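Local structure of rhamnonate dehydratase (Gibberella zeae PH-1, 3FXG) at residues I42-S47 and D222-L227; V186-C191 and R200-F205; L227-T232 and E249-D254. The protein probably catalyses the magnesium-dependent dehydration of L-rhamnonate, as expected of an acid-sugar dehydratase of the enolase superfamily. All blocks are in the same frame, centred on the assembly; numbering follows the deposited sequence.

Contact 1: residues I42-S47 and D222-L227; sequences ISTPAS and DCYMSL. With MG (magnesium ion), chain I.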
# COMPACT_ATOMS: atom_id res chain seq x y z
N ILE A 42 11.69 -31.10 -23.13
CA ILE A 42 10.88 -30.44 -22.13
C ILE A 42 11.75 -29.54 -21.26
O ILE A 42 12.76 -29.99 -20.71
CB ILE A 42 10.17 -31.46 -21.22
CG1 ILE A 42 9.27 -32.37 -22.05
CG2 ILE A 42 9.35 -30.73 -20.15
CD1 ILE A 42 8.56 -33.45 -21.23
N SER A 43 11.36 -28.28 -21.13
CA SER A 43 12.11 -27.34 -20.30
C SER A 43 11.84 -27.66 -18.83
O SER A 43 10.68 -27.80 -18.42
CB SER A 43 11.67 -25.91 -20.61
OG SER A 43 12.42 -24.96 -19.86
N THR A 44 12.90 -27.80 -18.04
CA THR A 44 12.78 -28.11 -16.62
C THR A 44 13.77 -27.28 -15.81
O THR A 44 14.61 -26.58 -16.39
CB THR A 44 13.08 -29.61 -16.34
OG1 THR A 44 14.49 -29.81 -16.34
CG2 THR A 44 12.44 -30.50 -17.41
N PRO A 45 13.69 -27.33 -14.47
CA PRO A 45 14.60 -26.57 -13.61
C PRO A 45 16.06 -27.00 -13.79
O PRO A 45 16.98 -26.25 -13.46
CB PRO A 45 14.09 -26.88 -12.20
CG PRO A 45 12.62 -27.07 -12.41
CD PRO A 45 12.60 -27.92 -13.67
N ALA A 46 16.26 -28.21 -14.31
CA ALA A 46 17.60 -28.74 -14.52
C ALA A 46 18.10 -28.58 -15.96
O ALA A 46 19.23 -28.96 -16.27
CB ALA A 46 17.65 -30.21 -14.13
N SER A 47 17.27 -28.01 -16.83
CA SER A 47 17.65 -27.82 -18.23
C SER A 47 18.83 -26.87 -18.39
O SER A 47 19.39 -26.75 -19.48
CB SER A 47 16.46 -27.31 -19.03
OG SER A 47 15.44 -28.30 -19.10
N ASP A 222 2.55 -25.79 -20.87
CA ASP A 222 3.10 -26.18 -19.57
C ASP A 222 4.59 -25.86 -19.56
O ASP A 222 5.32 -26.27 -20.46
CB ASP A 222 2.89 -27.67 -19.33
CG ASP A 222 3.17 -28.07 -17.89
OD1 ASP A 222 4.32 -27.91 -17.43
OD2 ASP A 222 2.23 -28.54 -17.22
N CYS A 223 5.03 -25.13 -18.54
CA CYS A 223 6.43 -24.72 -18.44
C CYS A 223 7.23 -25.42 -17.33
O CYS A 223 8.40 -25.11 -17.12
CB CYS A 223 6.50 -23.20 -18.28
SG CYS A 223 5.70 -22.28 -19.63
N TYR A 224 6.59 -26.36 -16.64
CA TYR A 224 7.22 -27.14 -15.58
C TYR A 224 8.23 -26.36 -14.70
O TYR A 224 9.41 -26.72 -14.64
CB TYR A 224 7.90 -28.38 -16.19
CG TYR A 224 8.23 -29.48 -15.19
CD1 TYR A 224 7.22 -30.15 -14.50
CD2 TYR A 224 9.56 -29.84 -14.93
CE1 TYR A 224 7.52 -31.15 -13.56
CE2 TYR A 224 9.87 -30.83 -14.00
CZ TYR A 224 8.85 -31.48 -13.32
OH TYR A 224 9.16 -32.44 -12.38
N MSE A 225 7.74 -25.32 -14.03
CA MSE A 225 8.53 -24.46 -13.14
C MSE A 225 9.95 -24.14 -13.62
O MSE A 225 10.86 -23.94 -12.82
CB MSE A 225 8.57 -25.09 -11.73
CG MSE A 225 9.19 -26.49 -11.63
SE MSE A 225 8.89 -27.44 -9.92
CE MSE A 225 9.03 -29.25 -10.59
N SER A 226 10.11 -24.03 -14.94
CA SER A 226 11.44 -23.81 -15.51
C SER A 226 11.85 -22.42 -15.98
O SER A 226 13.00 -22.23 -16.37
CB SER A 226 11.64 -24.77 -16.68
OG SER A 226 10.83 -24.37 -17.78
N LEU A 227 10.94 -21.45 -15.98
CA LEU A 227 11.30 -20.12 -16.46
C LEU A 227 11.56 -19.12 -15.34
O LEU A 227 11.78 -19.50 -14.18
CB LEU A 227 10.20 -19.58 -17.39
CG LEU A 227 9.65 -20.58 -18.42
CD1 LEU A 227 8.60 -19.89 -19.27
CD2 LEU A 227 10.79 -21.12 -19.28
MG MG I . 1.63 -28.94 -15.11
O HOH W 1 15.28 -23.80 -15.73
O HOH W 2 3.80 -28.29 -14.78
O HOH W 3 0.32 -30.91 -15.86
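Ser43 and Ser226 meet hydroxyl to hydroxyl: Ser43 OG gives its proton to Ser226 OG over 2.7 Å. Ser43 can reach across because its OG lies anti to the backbone N (chi1 -178°). Ser226 OG in turn donates to Cys223 O at 2.6 Å, in the carbonyl plane, and the same carbonyl also accepts from Ser226 N, so two bonds from one residue close the bend 223-226. The carbonyl O of Ser43 lies near the plane of the Tyr224 ring at its edge, and Thr44 CB approaches the same ring edge, 3.8 Å from Tyr224 CD2. Thr44 is itself held from within its own loop. Its OG1 accepts from Ala46 N in an ST turn, its N donates to Ser47 OG, and its O accepts from Ser47 N, closing a type I turn. Pro45 follows and touches both neighbours, CD against Tyr224 CD2 and CG 3.6 Å from CG of the selenomethionine Met225. Beyond CG the Met225 chain runs extended and lays CE over one face of the Tyr224 ring, toward its rim. One water bridges the loops by donating to both Thr44 O and Ser226 O. Met121 of a second subunit packs on Pro45 and Met225, and NE of its Arg118 is hydrogen-bonded to Pro45 O. At the end of strand 219-222, Asp222 divides its carboxylate: OD2 ligates magnesium at 2.2 Å, and OD1 accepts from Tyr224 N at 2.9 Å in an Asx turn and from a magnesium-bound water. Glu248 and Glu275 are further protein ligands. With OD1 held twice, the carboxylate is probably kept in the orientation that presents OD2 to magnesium, while the serine hydroxyls tie the loop beyond it to segment 42-47.

Contact 2: residues V186-C191 and R200-F205; sequences VPLPFC and RKNVEF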
# COMPACT_ATOMS: atom_id res chain seq x y z
N VAL A 186 0.48 -28.40 -24.20
CA VAL A 186 1.77 -28.91 -24.65
C VAL A 186 2.92 -28.47 -23.75
O VAL A 186 2.87 -27.42 -23.11
CB VAL A 186 2.06 -28.47 -26.11
CG1 VAL A 186 0.97 -29.00 -27.04
CG2 VAL A 186 2.10 -26.95 -26.19
N PRO A 187 3.99 -29.28 -23.68
CA PRO A 187 5.14 -28.92 -22.85
C PRO A 187 6.12 -28.02 -23.60
O PRO A 187 6.48 -28.30 -24.75
CB PRO A 187 5.74 -30.28 -22.49
CG PRO A 187 5.47 -31.09 -23.73
CD PRO A 187 4.07 -30.68 -24.14
N LEU A 188 6.53 -26.93 -22.96
CA LEU A 188 7.47 -25.99 -23.55
C LEU A 188 8.81 -26.72 -23.65
O LEU A 188 9.31 -27.24 -22.66
CB LEU A 188 7.63 -24.76 -22.65
CG LEU A 188 8.42 -23.59 -23.24
CD1 LEU A 188 7.58 -22.90 -24.31
CD2 LEU A 188 8.78 -22.61 -22.14
N PRO A 189 9.40 -26.76 -24.85
CA PRO A 189 10.67 -27.44 -25.09
C PRO A 189 11.99 -26.85 -24.58
O PRO A 189 12.86 -27.60 -24.13
CB PRO A 189 10.68 -27.62 -26.60
CG PRO A 189 10.01 -26.38 -27.08
CD PRO A 189 8.83 -26.25 -26.12
N PHE A 190 12.15 -25.54 -24.62
CA PHE A 190 13.43 -24.96 -24.20
C PHE A 190 13.37 -23.96 -23.04
O PHE A 190 12.42 -23.19 -22.91
CB PHE A 190 14.09 -24.33 -25.42
CG PHE A 190 14.11 -25.25 -26.61
CD1 PHE A 190 14.95 -26.36 -26.63
CD2 PHE A 190 13.23 -25.05 -27.67
CE1 PHE A 190 14.90 -27.27 -27.69
CE2 PHE A 190 13.18 -25.95 -28.73
CZ PHE A 190 14.01 -27.07 -28.74
N CYS A 191 14.41 -23.99 -22.21
CA CYS A 191 14.52 -23.13 -21.04
C CYS A 191 15.22 -21.81 -21.36
O CYS A 191 15.80 -21.64 -22.43
CB CYS A 191 15.27 -23.86 -19.92
SG CYS A 191 17.06 -23.97 -20.17
N ARG A 200 13.15 -18.32 -29.82
CA ARG A 200 12.60 -18.37 -31.17
C ARG A 200 12.08 -19.78 -31.45
O ARG A 200 11.02 -19.95 -32.05
CB ARG A 200 13.66 -17.99 -32.21
CG ARG A 200 13.99 -16.49 -32.24
CD ARG A 200 14.75 -16.12 -33.50
NE ARG A 200 16.09 -16.70 -33.53
CZ ARG A 200 17.13 -16.23 -32.84
NH1 ARG A 200 18.31 -16.83 -32.93
NH2 ARG A 200 16.99 -15.16 -32.08
N LYS A 201 12.82 -20.78 -30.99
CA LYS A 201 12.42 -22.17 -31.18
C LYS A 201 11.13 -22.47 -30.42
O LYS A 201 10.27 -23.20 -30.92
CB LYS A 201 13.54 -23.11 -30.74
CG LYS A 201 14.76 -23.04 -31.67
CD LYS A 201 16.02 -23.62 -31.04
CE LYS A 201 15.94 -25.12 -30.87
NZ LYS A 201 17.20 -25.65 -30.27
N ASN A 202 10.99 -21.92 -29.22
CA ASN A 202 9.78 -22.12 -28.44
C ASN A 202 8.59 -21.53 -29.18
O ASN A 202 7.53 -22.15 -29.27
CB ASN A 202 9.89 -21.45 -27.06
CG ASN A 202 10.56 -22.33 -26.03
OD1 ASN A 202 10.44 -23.56 -26.07
ND2 ASN A 202 11.25 -21.71 -25.08
N VAL A 203 8.77 -20.33 -29.72
CA VAL A 203 7.70 -19.66 -30.45
C VAL A 203 7.29 -20.46 -31.68
O VAL A 203 6.10 -20.66 -31.93
CB VAL A 203 8.14 -18.24 -30.90
CG1 VAL A 203 7.05 -17.60 -31.76
CG2 VAL A 203 8.41 -17.37 -29.67
N GLU A 204 8.28 -20.93 -32.44
CA GLU A 204 8.02 -21.72 -33.64
C GLU A 204 7.29 -23.01 -33.29
O GLU A 204 6.40 -23.45 -34.02
CB GLU A 204 9.35 -22.05 -34.34
CG GLU A 204 9.22 -22.96 -35.56
CD GLU A 204 8.13 -22.51 -36.52
OE1 GLU A 204 7.90 -21.29 -36.66
OE2 GLU A 204 7.50 -23.39 -37.16
N PHE A 205 7.67 -23.60 -32.16
CA PHE A 205 7.06 -24.83 -31.67
C PHE A 205 5.56 -24.64 -31.44
O PHE A 205 4.74 -25.45 -31.88
CB PHE A 205 7.73 -25.24 -30.36
CG PHE A 205 7.08 -26.40 -29.66
CD1 PHE A 205 7.27 -27.70 -30.12
CD2 PHE A 205 6.31 -26.20 -28.53
CE1 PHE A 205 6.70 -28.78 -29.45
CE2 PHE A 205 5.73 -27.27 -27.85
CZ PHE A 205 5.93 -28.57 -28.31
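The first leg of a beta-alpha-beta unit, in which strand 184-187 leads through a loop into helix 195-213, is closed here by the amide of Asn202 on the backbone of Phe190. Asn202 OD1 accepts from Phe190 N at 3.0 Å, in the carbonyl plane and on a lone pair. Asn202 ND2 returns a nearly straight bond (175°) to Phe190 O at 2.9 Å; the acceptor lies in the amide plane, although the donor stands above the plane of the backbone carbonyl. Two bonds to one residue fix the rotation of the amide, and ND2 has a further partner in Tyr231 OH. Leu188 crosses the amide at about a right angle, its CD1 3.4 Å from Asn202 OD1. The loop thus docks on the helix that carries the chain to the next parallel strand, 219-222, the repeating crossover of the enolase-type barrel. Pro189 and Asn202 run antiparallel to each other, with Pro189 CG just 3.0 Å from Asn202 OD1; Pro189 CD lies over one face of the Phe205 ring, a CH-pi contact 3.9 Å from the ring centroid. Val186 CG2 reaches the same ring obliquely, at CE2. Phe190 is sandwiched, Pro189 CB on one face and Lys201 on the other. The lysine chain, bent at its third torsion (chi3 70°), brings CE over that face and NZ to 4.1 Å from the ring centroid, a cation-pi contact.

Contact 3: residues L227-T232 and E249-D254; sequences LNVSYT and ECLSPD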
# COMPACT_ATOMS: atom_id res chain seq x y z
N LEU A 227 10.94 -21.45 -15.98
CA LEU A 227 11.30 -20.12 -16.46
C LEU A 227 11.56 -19.12 -15.34
O LEU A 227 11.78 -19.50 -14.18
CB LEU A 227 10.20 -19.58 -17.39
CG LEU A 227 9.65 -20.58 -18.42
CD1 LEU A 227 8.60 -19.89 -19.27
CD2 LEU A 227 10.79 -21.12 -19.28
N ASN A 228 11.56 -17.85 -15.70
CA ASN A 228 11.75 -16.78 -14.73
C ASN A 228 10.88 -15.61 -15.19
O ASN A 228 10.33 -15.65 -16.30
CB ASN A 228 13.23 -16.37 -14.64
CG ASN A 228 13.77 -15.87 -15.96
OD1 ASN A 228 13.28 -14.89 -16.52
ND2 ASN A 228 14.81 -16.53 -16.46
N VAL A 229 10.75 -14.59 -14.36
CA VAL A 229 9.89 -13.46 -14.71
C VAL A 229 10.17 -12.79 -16.05
O VAL A 229 9.26 -12.65 -16.87
CB VAL A 229 9.90 -12.39 -13.59
CG1 VAL A 229 9.11 -11.16 -14.02
CG2 VAL A 229 9.29 -12.97 -12.32
N SER A 230 11.41 -12.36 -16.27
CA SER A 230 11.75 -11.69 -17.52
C SER A 230 11.53 -12.56 -18.75
O SER A 230 10.96 -12.10 -19.74
CB SER A 230 13.22 -11.23 -17.50
OG SER A 230 13.42 -10.21 -16.53
N TYR A 231 11.99 -13.80 -18.69
CA TYR A 231 11.83 -14.71 -19.82
C TYR A 231 10.36 -14.97 -20.12
O TYR A 231 9.94 -14.96 -21.28
CB TYR A 231 12.55 -16.03 -19.57
CG TYR A 231 12.62 -16.91 -20.79
CD1 TYR A 231 13.64 -16.75 -21.74
CD2 TYR A 231 11.65 -17.88 -21.03
CE1 TYR A 231 13.69 -17.55 -22.88
CE2 TYR A 231 11.68 -18.67 -22.17
CZ TYR A 231 12.70 -18.50 -23.09
OH TYR A 231 12.74 -19.29 -24.22
N THR A 232 9.58 -15.21 -19.08
CA THR A 232 8.15 -15.47 -19.24
C THR A 232 7.49 -14.28 -19.93
O THR A 232 6.72 -14.45 -20.88
CB THR A 232 7.46 -15.69 -17.88
OG1 THR A 232 8.00 -16.87 -17.26
CG2 THR A 232 5.96 -15.88 -18.07
N GLU A 249 2.61 -23.03 -14.70
CA GLU A 249 3.81 -23.15 -13.87
C GLU A 249 5.06 -22.55 -14.51
O GLU A 249 6.10 -23.21 -14.61
CB GLU A 249 4.06 -24.62 -13.50
CG GLU A 249 4.69 -24.78 -12.12
CD GLU A 249 4.87 -26.24 -11.69
OE1 GLU A 249 5.15 -26.46 -10.49
OE2 GLU A 249 4.73 -27.15 -12.53
N CYS A 250 4.96 -21.29 -14.93
CA CYS A 250 6.09 -20.60 -15.55
C CYS A 250 7.25 -20.40 -14.58
O CYS A 250 8.41 -20.50 -14.97
CB CYS A 250 5.66 -19.22 -16.05
SG CYS A 250 4.44 -19.26 -17.36
N LEU A 251 6.93 -20.14 -13.32
CA LEU A 251 7.95 -19.90 -12.31
C LEU A 251 8.17 -21.04 -11.33
O LEU A 251 7.36 -21.97 -11.22
CB LEU A 251 7.60 -18.65 -11.51
CG LEU A 251 7.28 -17.37 -12.30
CD1 LEU A 251 6.91 -16.25 -11.33
CD2 LEU A 251 8.47 -16.98 -13.15
N SER A 252 9.29 -20.97 -10.62
CA SER A 252 9.61 -21.94 -9.60
C SER A 252 8.54 -21.78 -8.52
O SER A 252 8.03 -20.67 -8.31
CB SER A 252 10.98 -21.63 -8.98
OG SER A 252 11.11 -22.24 -7.71
N PRO A 253 8.16 -22.87 -7.84
CA PRO A 253 7.14 -22.76 -6.79
C PRO A 253 7.62 -21.86 -5.64
O PRO A 253 6.82 -21.43 -4.81
CB PRO A 253 6.95 -24.21 -6.34
CG PRO A 253 7.20 -24.98 -7.61
CD PRO A 253 8.43 -24.28 -8.16
N ASP A 254 8.93 -21.59 -5.60
CA ASP A 254 9.50 -20.73 -4.56
C ASP A 254 9.27 -19.25 -4.85
O ASP A 254 9.56 -18.41 -4.00
CB ASP A 254 11.02 -20.91 -4.43
CG ASP A 254 11.41 -22.20 -3.75
OD1 ASP A 254 10.81 -22.55 -2.71
OD2 ASP A 254 12.36 -22.86 -4.24
O HOH W 4 11.32 -19.06 -11.51
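Leu251 reaches across to the start of helix 229-238 and fits against its first turn. From CB, CG stands anti to the carbonyl carbon (chi1 -52°), which turns the branch toward the helix start, where the two methyls part. CD2 presses on the backbone where the helix begins, 3.4 Å from Asn228 C and nearly as close to Val229 N, and also lies near Thr232 OG1. CD1 meets Val229 CG2 at 4.2 Å, the two side chains crossing at a slant. Phe259 and Ile262 of helix 259-265 also pack on Leu251. Cys250 makes the direct hydrogen bond: its O accepts from Leu227 N at 2.9 Å, nearly along the C=O axis, although the bond is bent at the hydrogen (136°). Cys250 CB touches Thr232 OG1, while Cys250 SG lies 3.8 Å from Thr232 CG2. Thr232 OG1 donates to Asn228 O from above the carbonyl plane; since Thr232 N binds the same oxygen, two bonds grip it at the first helical turn. Asn228 takes the N-cap position, its OD1 accepting from Tyr231 N at 2.7 Å in an almost straight bond (172°). A water joins the loops, donating to Leu227 O and accepting from Ser252 N. Farther along, Ser252 OG accepts from Asp254 N in an ST turn, and Asp254 forms a salt bridge with Arg125 of a second subunit. On the helix side, Ser230 OG is hydrogen-bonded to Asp293 of a third subunit. The loop and helix start after strand 219-222 thus pack on the loop that follows the adjacent parallel strand, 246-248, as neighbouring beta-alpha loops do at the C-terminal end of a TIM-type barrel, where enolase-superfamily enzymes hold their magnesium.

How the contacts relate
The three contacts lie on the same side of the chain's centre, around successive parallel strands of the barrel: 184-187, 219-222 and 246-248. Contact 2 falls within the long stretch of chain that contact 1 spans, and contact 3 follows both, sharing Leu227 with contact 1. Contacts 1 and 3 have centres about 9 Å apart, contacts 1 and 2 about 11 Å, contacts 2 and 3 about 15 Å. Two probable hydrogen bonds join contacts 1 and 2: Ser43 N to Leu188 O ties segment 42-47 to the loop after strand 184-187, and Asp222 N to Val186 O joins strands 184-187 and 219-222. Contacts 1 and 3 both reach the second subunit, linking the metal-bearing rim to the assembly.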